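PDB 4LK4: VESB protease from Vibrio cholerae, which probably acts as a secreted trypsin-like serine endopeptidase of the S1 family, with an Ig-like domain following its protease part. Local coordinates for residues L261-Q266 against D291-S296; V313-D318 against Y327-I332. The protein carries 1 engineered substitution. All blocks are in the same frame, centred on the assembly; numbering follows the deposited sequence.

Contact 1 (L261-Q266 against D291-S296); sequences LGKVSQ and DFSVLS
Leu-295 reaches for Ser-265 and Lys-263 across the width of a third strand, and the way it does so shows how second-neighbour strands of a sheet can still touch. The segments 261-266 and 291-296 exchange no hydrogen bond. Both pair with strand 310-319, which lies between them, and the CA atoms of Ser-265 and Leu-295 remain 8.1 Å apart. Side chains alone close the gap.

From Leu-295 CB, which points toward the other segment but does not itself touch it, CG is set anti to the carbonyl carbon (chi1 -55°), and the fork opens over the side chain of Ala-316 on the middle strand. One branch, CD1, continues to Ser-265, arriving 3.7 Å from OG and 4.1 Å from CB. The other, CD2, turns to the aliphatic end of Lys-263 and lies 4.2 Å from CE. That same CE stands 4.1 Å from Ser-293 OG, a loose van der Waals approach. A bend at the last torsion of Lys-263 (chi4 77°) swings the ammonium NZ off the line of its chain. Lys-263 also touches a crystal neighbour, which may influence its pose.

Besides touching the methyl, Ser-265 OG makes a weak hydrogen bond to Glu-314 OE2 of the intervening strand. Only 132 Å² is buried in all, as befits a thin patch on the surface. On the edge strand two consecutive residues, Leu-295 and Ser-296, lie opposite the single Glu-314, a classic beta bulge in the sheet of the Ig-like domain.

Contact 2 (V313-D318 against Y327-I332); sequences VEVAVD and YDFELI
Face-to-face packing in the beta-sandwich of the Ig-like domain brings Val-313, Val-315 and Val-317 against Leu-331, Phe-329 and Tyr-327. The strand segments 313-318 and 327-332 run roughly antiparallel, at 153°, yet their axes come no closer than 10.5 Å. That spacing is about twice what backbone pairing would need, and no hydrogen bond crosses it: these strands sit in opposed layers and fill the interior between them. The alternation of a beta strand does the sorting. Every second residue points inward and is buried, whereas Asp-328 and Glu-330 turn to the other side of their strand, where they form salt bridges with Arg-345 and Arg-341 of strand 338-349.

Three apolar pairs follow one another along the interface. At one end the side chains of Val-313 and Leu-331 lie alongside one another, pointing opposite ways, and meet methyl to methyl, CG2 of the valine to CD2 of the leucine at 4.1 Å. In the middle, Val-315 lays its CG1 over one face of the Phe-329 ring, 4.2 Å from CZ. Leu-331 CD1, a neighbour on the same strand, lies at the edge of that ring in its plane, and Phe-268 of strand 262-272 meets it edge-to-face, so the phenyl is hemmed in from several directions.

The third pair is arranged differently, because here the aromatic group is approached at its rim. With CG anti to the carbonyl carbon (chi1 -61°), Tyr-327 presents its CD2-CE2 edge to Val-317, and both methyls of Val-317 meet that edge: CG1 is 4.1 Å from CE2, while CG2, near the ring plane, is 3.8 Å from CD2.

The centres of contacts 1 and 2 lie about 9 Å apart within the same Ig-like domain, and strand 310-319 relates them. In contact 1 it is the strand between the partners; in contact 2 it is itself a partner. Strands 262-272 and 292-297 border it, and the probable backbone hydrogen bonds Ser-296 O to Glu-314 N and Ser-293 O to Ala-316 N tie the contacts directly. Both segments of contact 1 precede those of contact 2 along the chain. One strand thus serves two faces: Ala-316 backs the exposed patch of contact 1, while alternating valines face the buried interior of contact 2, joining surface and core of the domain.

Contact 1 (L261-Q266 against D291-S296)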
ATOM      1  N   LEU A 261      -4.327   2.427  31.851  1.00 86.33           N
ATOM      2  CA  LEU A 261      -5.356   1.425  32.046  1.00 86.48           C
ATOM      3  C   LEU A 261      -6.740   2.082  31.950  1.00 85.56           C
ATOM      4  O   LEU A 261      -6.894   3.265  32.268  1.00 85.69           O
ATOM      5  CB  LEU A 261      -5.166   0.720  33.403  1.00 90.97           C
ATOM      6  CG  LEU A 261      -4.301  -0.558  33.391  1.00 92.18           C
ATOM      7  CD1 LEU A 261      -2.913  -0.316  32.807  1.00 90.37           C
ATOM      8  CD2 LEU A 261      -4.201  -1.152  34.793  1.00 94.37           C
ATOM      9  N   GLY A 262      -7.730   1.316  31.483  1.00 84.70           N
ATOM     10  CA  GLY A 262      -9.130   1.758  31.446  1.00 83.96           C
ATOM     11  C   GLY A 262      -9.816   1.526  30.116  1.00 81.47           C
ATOM     12  O   GLY A 262      -9.158   1.255  29.117  1.00 81.42           O
ATOM     13  N   LYS A 263     -11.141   1.635  30.110  1.00101.75           N
ATOM     14  CA  LYS A 263     -11.924   1.529  28.891  1.00 98.99           C
ATOM     15  C   LYS A 263     -11.551   2.636  27.912  1.00 96.59           C
ATOM     16  O   LYS A 263     -11.754   3.822  28.191  1.00 98.81           O
ATOM     17  CB  LYS A 263     -13.435   1.577  29.174  1.00102.87           C
ATOM     18  CG  LYS A 263     -14.163   0.252  28.945  1.00104.35           C
ATOM     19  CD  LYS A 263     -15.678   0.437  28.858  1.00107.04           C
ATOM     20  CE  LYS A 263     -16.376  -0.730  28.162  1.00105.86           C
ATOM     21  NZ  LYS A 263     -16.516  -1.933  29.036  1.00108.48           N
ATOM     22  N   VAL A 264     -10.990   2.233  26.774  1.00 91.72           N
ATOM     23  CA  VAL A 264     -10.758   3.141  25.666  1.00 89.79           C
ATOM     24  C   VAL A 264     -11.709   2.819  24.531  1.00 85.56           C
ATOM     25  O   VAL A 264     -11.892   1.672  24.179  1.00 82.69           O
ATOM     26  CB  VAL A 264      -9.322   3.078  25.123  1.00 88.69           C
ATOM     27  CG1 VAL A 264      -9.093   4.250  24.184  1.00 87.30           C
ATOM     28  CG2 VAL A 264      -8.320   3.120  26.267  1.00 94.29           C
ATOM     29  N   SER A 265     -12.283   3.865  23.958  1.00 85.65           N
ATOM     30  CA  SER A 265     -13.302   3.760  22.935  1.00 83.72           C
ATOM     31  C   SER A 265     -12.797   4.406  21.637  1.00 77.99           C
ATOM     32  O   SER A 265     -11.948   5.299  21.661  1.00 76.09           O
ATOM     33  CB  SER A 265     -14.575   4.460  23.444  1.00 88.99           C
ATOM     34  OG  SER A 265     -15.595   4.469  22.460  1.00 91.19           O
ATOM     35  N   GLN A 266     -13.333   3.966  20.507  1.00 74.48           N
ATOM     36  CA  GLN A 266     -12.905   4.505  19.209  1.00 71.95           C
ATOM     37  C   GLN A 266     -13.907   4.175  18.116  1.00 67.00           C
ATOM     38  O   GLN A 266     -14.245   3.047  17.920  1.00 64.32           O
ATOM     39  CB  GLN A 266     -11.533   3.941  18.834  1.00 71.37           C
ATOM     40  CG  GLN A 266     -11.002   4.428  17.501  1.00 71.92           C
ATOM     41  CD  GLN A 266     -10.737   5.915  17.520  1.00 75.95           C
ATOM     42  OE1 GLN A 266     -10.095   6.422  18.435  1.00 80.57           O
ATOM     43  NE2 GLN A 266     -11.254   6.627  16.529  1.00 76.12           N
ATOM     44  N   ASP A 291     -12.005  -8.614  26.728  1.00 91.68           N
ATOM     45  CA  ASP A 291     -11.450  -7.259  26.693  1.00 91.27           C
ATOM     46  C   ASP A 291     -12.138  -6.375  25.653  1.00 87.21           C
ATOM     47  O   ASP A 291     -12.308  -5.174  25.850  1.00 87.26           O
ATOM     48  CB  ASP A 291      -9.972  -7.298  26.298  1.00 91.90           C
ATOM     49  CG  ASP A 291      -9.103  -8.017  27.299  1.00 97.38           C
ATOM     50  OD1 ASP A 291      -9.412  -7.978  28.501  1.00101.00           O
ATOM     51  OD2 ASP A 291      -8.089  -8.606  26.868  1.00 99.71           O
ATOM     52  N   PHE A 292     -12.479  -6.967  24.515  1.00 83.64           N
ATOM     53  CA  PHE A 292     -13.017  -6.214  23.401  1.00 78.76           C
ATOM     54  C   PHE A 292     -14.525  -6.187  23.506  1.00 78.26           C
ATOM     55  O   PHE A 292     -15.123  -7.126  23.978  1.00 81.60           O
ATOM     56  CB  PHE A 292     -12.566  -6.852  22.095  1.00 76.22           C
ATOM     57  CG  PHE A 292     -13.102  -6.182  20.879  1.00 73.33           C
ATOM     58  CD1 PHE A 292     -14.338  -6.541  20.366  1.00 73.61           C
ATOM     59  CD2 PHE A 292     -12.366  -5.199  20.235  1.00 71.78           C
ATOM     60  CE1 PHE A 292     -14.842  -5.923  19.237  1.00 71.19           C
ATOM     61  CE2 PHE A 292     -12.858  -4.580  19.100  1.00 69.39           C
ATOM     62  CZ  PHE A 292     -14.100  -4.943  18.604  1.00 69.50           C
ATOM     63  N   SER A 293     -15.126  -5.083  23.095  1.00 76.24           N
ATOM     64  CA  SER A 293     -16.567  -4.927  23.150  1.00 77.07           C
ATOM     65  C   SER A 293     -17.007  -3.910  22.097  1.00 73.97           C
ATOM     66  O   SER A 293     -16.220  -3.067  21.677  1.00 70.82           O
ATOM     67  CB  SER A 293     -17.020  -4.524  24.569  1.00 81.95           C
ATOM     68  OG  SER A 293     -16.243  -3.461  25.133  1.00 83.48           O
ATOM     69  N   VAL A 294     -18.253  -4.023  21.649  1.00 74.63           N
ATOM     70  CA  VAL A 294     -18.839  -3.096  20.687  1.00 73.60           C
ATOM     71  C   VAL A 294     -19.825  -2.196  21.408  1.00 77.10           C
ATOM     72  O   VAL A 294     -20.896  -2.632  21.766  1.00 80.97           O
ATOM     73  CB  VAL A 294     -19.608  -3.848  19.583  1.00 72.37           C
ATOM     74  CG1 VAL A 294     -20.255  -2.868  18.602  1.00 71.16           C
ATOM     75  CG2 VAL A 294     -18.679  -4.805  18.867  1.00 70.22           C
ATOM     76  N   LEU A 295     -19.489  -0.935  21.613  1.00 78.14           N
ATOM     77  CA  LEU A 295     -20.411  -0.038  22.302  1.00 82.08           C
ATOM     78  C   LEU A 295     -21.597   0.345  21.437  1.00 82.84           C
ATOM     79  O   LEU A 295     -22.675   0.585  21.937  1.00 87.89           O
ATOM     80  CB  LEU A 295     -19.687   1.227  22.740  1.00 83.12           C
ATOM     81  CG  LEU A 295     -18.453   0.985  23.606  1.00 83.48           C
ATOM     82  CD1 LEU A 295     -17.973   2.301  24.196  1.00 85.21           C
ATOM     83  CD2 LEU A 295     -18.739  -0.034  24.703  1.00 86.90           C
ATOM     84  N   SER A 296     -21.387   0.402  20.135  1.00 80.79           N
ATOM     85  CA  SER A 296     -22.383   0.907  19.208  1.00 81.85           C
ATOM     86  C   SER A 296     -22.028   0.358  17.834  1.00 77.96           C
ATOM     87  O   SER A 296     -20.882   0.433  17.436  1.00 74.27           O
ATOM     88  CB  SER A 296     -22.326   2.437  19.176  1.00 83.75           C
ATOM     89  OG  SER A 296     -23.527   2.975  18.650  1.00 86.91           O
TER

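Contact 2 (V313-D318 against Y327-I332)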
ATOM      1  N   VAL A 313     -19.106   2.209  13.576  1.00 70.16           N
ATOM      2  CA  VAL A 313     -19.091   1.262  14.648  1.00 70.95           C
ATOM      3  C   VAL A 313     -18.189   1.850  15.707  1.00 70.44           C
ATOM      4  O   VAL A 313     -17.158   2.443  15.383  1.00 68.04           O
ATOM      5  CB  VAL A 313     -18.497  -0.049  14.134  1.00 71.20           C
ATOM      6  CG1 VAL A 313     -18.060  -0.933  15.284  1.00 73.47           C
ATOM      7  CG2 VAL A 313     -19.510  -0.772  13.259  1.00 72.41           C
ATOM      8  N   GLU A 314     -18.564   1.692  16.966  1.00 73.34           N
ATOM      9  CA  GLU A 314     -17.789   2.268  18.071  1.00 74.82           C
ATOM     10  C   GLU A 314     -17.361   1.142  19.006  1.00 74.37           C
ATOM     11  O   GLU A 314     -18.194   0.482  19.621  1.00 76.85           O
ATOM     12  CB  GLU A 314     -18.603   3.332  18.786  1.00 79.13           C
ATOM     13  CG  GLU A 314     -17.792   4.357  19.570  1.00 82.09           C
ATOM     14  CD  GLU A 314     -18.639   5.151  20.588  1.00 88.98           C
ATOM     15  OE1 GLU A 314     -19.858   4.857  20.809  1.00 91.54           O
ATOM     16  OE2 GLU A 314     -18.067   6.077  21.193  1.00 92.49           O
ATOM     17  N   VAL A 315     -16.057   0.891  19.068  1.00 71.80           N
ATOM     18  CA  VAL A 315     -15.543  -0.257  19.793  1.00 71.54           C
ATOM     19  C   VAL A 315     -14.740   0.174  20.977  1.00 72.85           C
ATOM     20  O   VAL A 315     -14.276   1.297  21.038  1.00 74.27           O
ATOM     21  CB  VAL A 315     -14.671  -1.170  18.912  1.00 68.53           C
ATOM     22  CG1 VAL A 315     -15.435  -1.541  17.657  1.00 67.83           C
ATOM     23  CG2 VAL A 315     -13.337  -0.533  18.569  1.00 66.64           C
ATOM     24  N   ALA A 316     -14.576  -0.750  21.909  1.00 74.05           N
ATOM     25  CA  ALA A 316     -13.851  -0.468  23.122  1.00 76.93           C
ATOM     26  C   ALA A 316     -12.949  -1.609  23.557  1.00 76.89           C
ATOM     27  O   ALA A 316     -13.143  -2.760  23.183  1.00 77.66           O
ATOM     28  CB  ALA A 316     -14.821  -0.102  24.240  1.00 80.64           C
ATOM     29  N   VAL A 317     -11.951  -1.251  24.355  1.00 78.11           N
ATOM     30  CA  VAL A 317     -11.040  -2.197  24.961  1.00 78.35           C
ATOM     31  C   VAL A 317     -10.891  -1.815  26.417  1.00 81.36           C
ATOM     32  O   VAL A 317     -10.529  -0.683  26.731  1.00 81.16           O
ATOM     33  CB  VAL A 317      -9.651  -2.171  24.295  1.00 75.02           C
ATOM     34  CG1 VAL A 317      -8.662  -3.015  25.094  1.00 76.49           C
ATOM     35  CG2 VAL A 317      -9.745  -2.670  22.867  1.00 72.02           C
ATOM     36  N   ASP A 318     -11.175  -2.770  27.291  1.00 85.25           N
ATOM     37  CA  ASP A 318     -11.008  -2.607  28.726  1.00 89.79           C
ATOM     38  C   ASP A 318      -9.622  -3.147  29.029  1.00 89.08           C
ATOM     39  O   ASP A 318      -9.438  -4.345  29.240  1.00 90.41           O
ATOM     40  CB  ASP A 318     -12.103  -3.380  29.483  1.00 94.60           C
ATOM     41  CG  ASP A 318     -12.124  -3.084  30.979  1.00101.07           C
ATOM     42  OD1 ASP A 318     -11.599  -2.025  31.397  1.00103.71           O
ATOM     43  OD2 ASP A 318     -12.693  -3.901  31.741  1.00104.44           O
ATOM     44  N   TYR A 327      -6.312  -5.754  18.377  1.00 62.75           N
ATOM     45  CA  TYR A 327      -7.486  -6.516  17.957  1.00 62.97           C
ATOM     46  C   TYR A 327      -7.939  -6.142  16.560  1.00 58.16           C
ATOM     47  O   TYR A 327      -8.193  -4.980  16.275  1.00 56.83           O
ATOM     48  CB  TYR A 327      -8.656  -6.329  18.926  1.00 65.29           C
ATOM     49  CG  TYR A 327      -8.388  -6.780  20.327  1.00 69.79           C
ATOM     50  CD1 TYR A 327      -7.920  -8.062  20.590  1.00 74.19           C
ATOM     51  CD2 TYR A 327      -8.637  -5.943  21.406  1.00 71.44           C
ATOM     52  CE1 TYR A 327      -7.704  -8.492  21.901  1.00 76.54           C
ATOM     53  CE2 TYR A 327      -8.417  -6.364  22.706  1.00 74.73           C
ATOM     54  CZ  TYR A 327      -7.941  -7.631  22.949  1.00 76.82           C
ATOM     55  OH  TYR A 327      -7.722  -8.041  24.250  1.00 82.13           O
ATOM     56  N   ASP A 328      -8.084  -7.164  15.732  1.00 56.75           N
ATOM     57  CA  ASP A 328      -8.565  -7.046  14.373  1.00 54.74           C
ATOM     58  C   ASP A 328      -9.974  -7.563  14.243  1.00 55.27           C
ATOM     59  O   ASP A 328     -10.288  -8.652  14.699  1.00 56.76           O
ATOM     60  CB  ASP A 328      -7.652  -7.858  13.465  1.00 54.84           C
ATOM     61  CG  ASP A 328      -6.252  -7.264  13.388  1.00 54.94           C
ATOM     62  OD1 ASP A 328      -6.087  -6.133  13.895  1.00 55.06           O
ATOM     63  OD2 ASP A 328      -5.327  -7.893  12.828  1.00 55.25           O
ATOM     64  N   PHE A 329     -10.827  -6.777  13.617  1.00 54.81           N
ATOM     65  CA  PHE A 329     -12.195  -7.197  13.367  1.00 56.52           C
ATOM     66  C   PHE A 329     -12.603  -6.847  11.939  1.00 55.93           C
ATOM     67  O   PHE A 329     -12.068  -5.928  11.321  1.00 55.80           O
ATOM     68  CB  PHE A 329     -13.152  -6.552  14.369  1.00 57.71           C
ATOM     69  CG  PHE A 329     -13.075  -5.062  14.383  1.00 57.77           C
ATOM     70  CD1 PHE A 329     -12.129  -4.417  15.152  1.00 58.10           C
ATOM     71  CD2 PHE A 329     -13.927  -4.308  13.599  1.00 57.86           C
ATOM     72  CE1 PHE A 329     -12.040  -3.040  15.149  1.00 58.85           C
ATOM     73  CE2 PHE A 329     -13.857  -2.937  13.597  1.00 57.88           C
ATOM     74  CZ  PHE A 329     -12.904  -2.297  14.369  1.00 58.57           C
ATOM     75  N   GLU A 330     -13.588  -7.577  11.458  1.00 57.41           N
ATOM     76  CA  GLU A 330     -13.945  -7.628  10.076  1.00 58.80           C
ATOM     77  C   GLU A 330     -15.442  -7.381   9.947  1.00 60.20           C
ATOM     78  O   GLU A 330     -16.250  -8.023  10.643  1.00 62.52           O
ATOM     79  CB  GLU A 330     -13.609  -9.031   9.583  1.00 61.81           C
ATOM     80  CG  GLU A 330     -13.581  -9.211   8.087  1.00 63.80           C
ATOM     81  CD  GLU A 330     -12.577 -10.288   7.649  1.00 66.53           C
ATOM     82  OE1 GLU A 330     -13.013 -11.422   7.346  1.00 70.16           O
ATOM     83  OE2 GLU A 330     -11.348 -10.000   7.617  1.00 64.72           O
ATOM     84  N   LEU A 331     -15.822  -6.453   9.082  1.00 59.42           N
ATOM     85  CA  LEU A 331     -17.223  -6.309   8.719  1.00 62.05           C
ATOM     86  C   LEU A 331     -17.381  -6.845   7.308  1.00 61.16           C
ATOM     87  O   LEU A 331     -16.598  -6.511   6.437  1.00 57.74           O
ATOM     88  CB  LEU A 331     -17.686  -4.856   8.780  1.00 63.84           C
ATOM     89  CG  LEU A 331     -18.056  -4.238  10.127  1.00 67.62           C
ATOM     90  CD1 LEU A 331     -16.837  -4.044  11.018  1.00 67.72           C
ATOM     91  CD2 LEU A 331     -18.729  -2.894   9.868  1.00 69.13           C
ATOM     92  N   ILE A 332     -18.415  -7.654   7.099  1.00 63.38           N
ATOM     93  CA  ILE A 332     -18.674  -8.312   5.831  1.00 63.68           C
ATOM     94  C   ILE A 332     -19.974  -7.802   5.213  1.00 64.27           C
ATOM     95  O   ILE A 332     -21.005  -7.700   5.900  1.00 65.61           O
ATOM     96  CB  ILE A 332     -18.857  -9.810   6.049  1.00 67.18           C
ATOM     97  CG1 ILE A 332     -17.775 -10.367   6.968  1.00 67.13           C
ATOM     98  CG2 ILE A 332     -18.836 -10.528   4.719  1.00 69.09           C
ATOM     99  CD1 ILE A 332     -18.093 -11.761   7.472  1.00 70.17           C
TER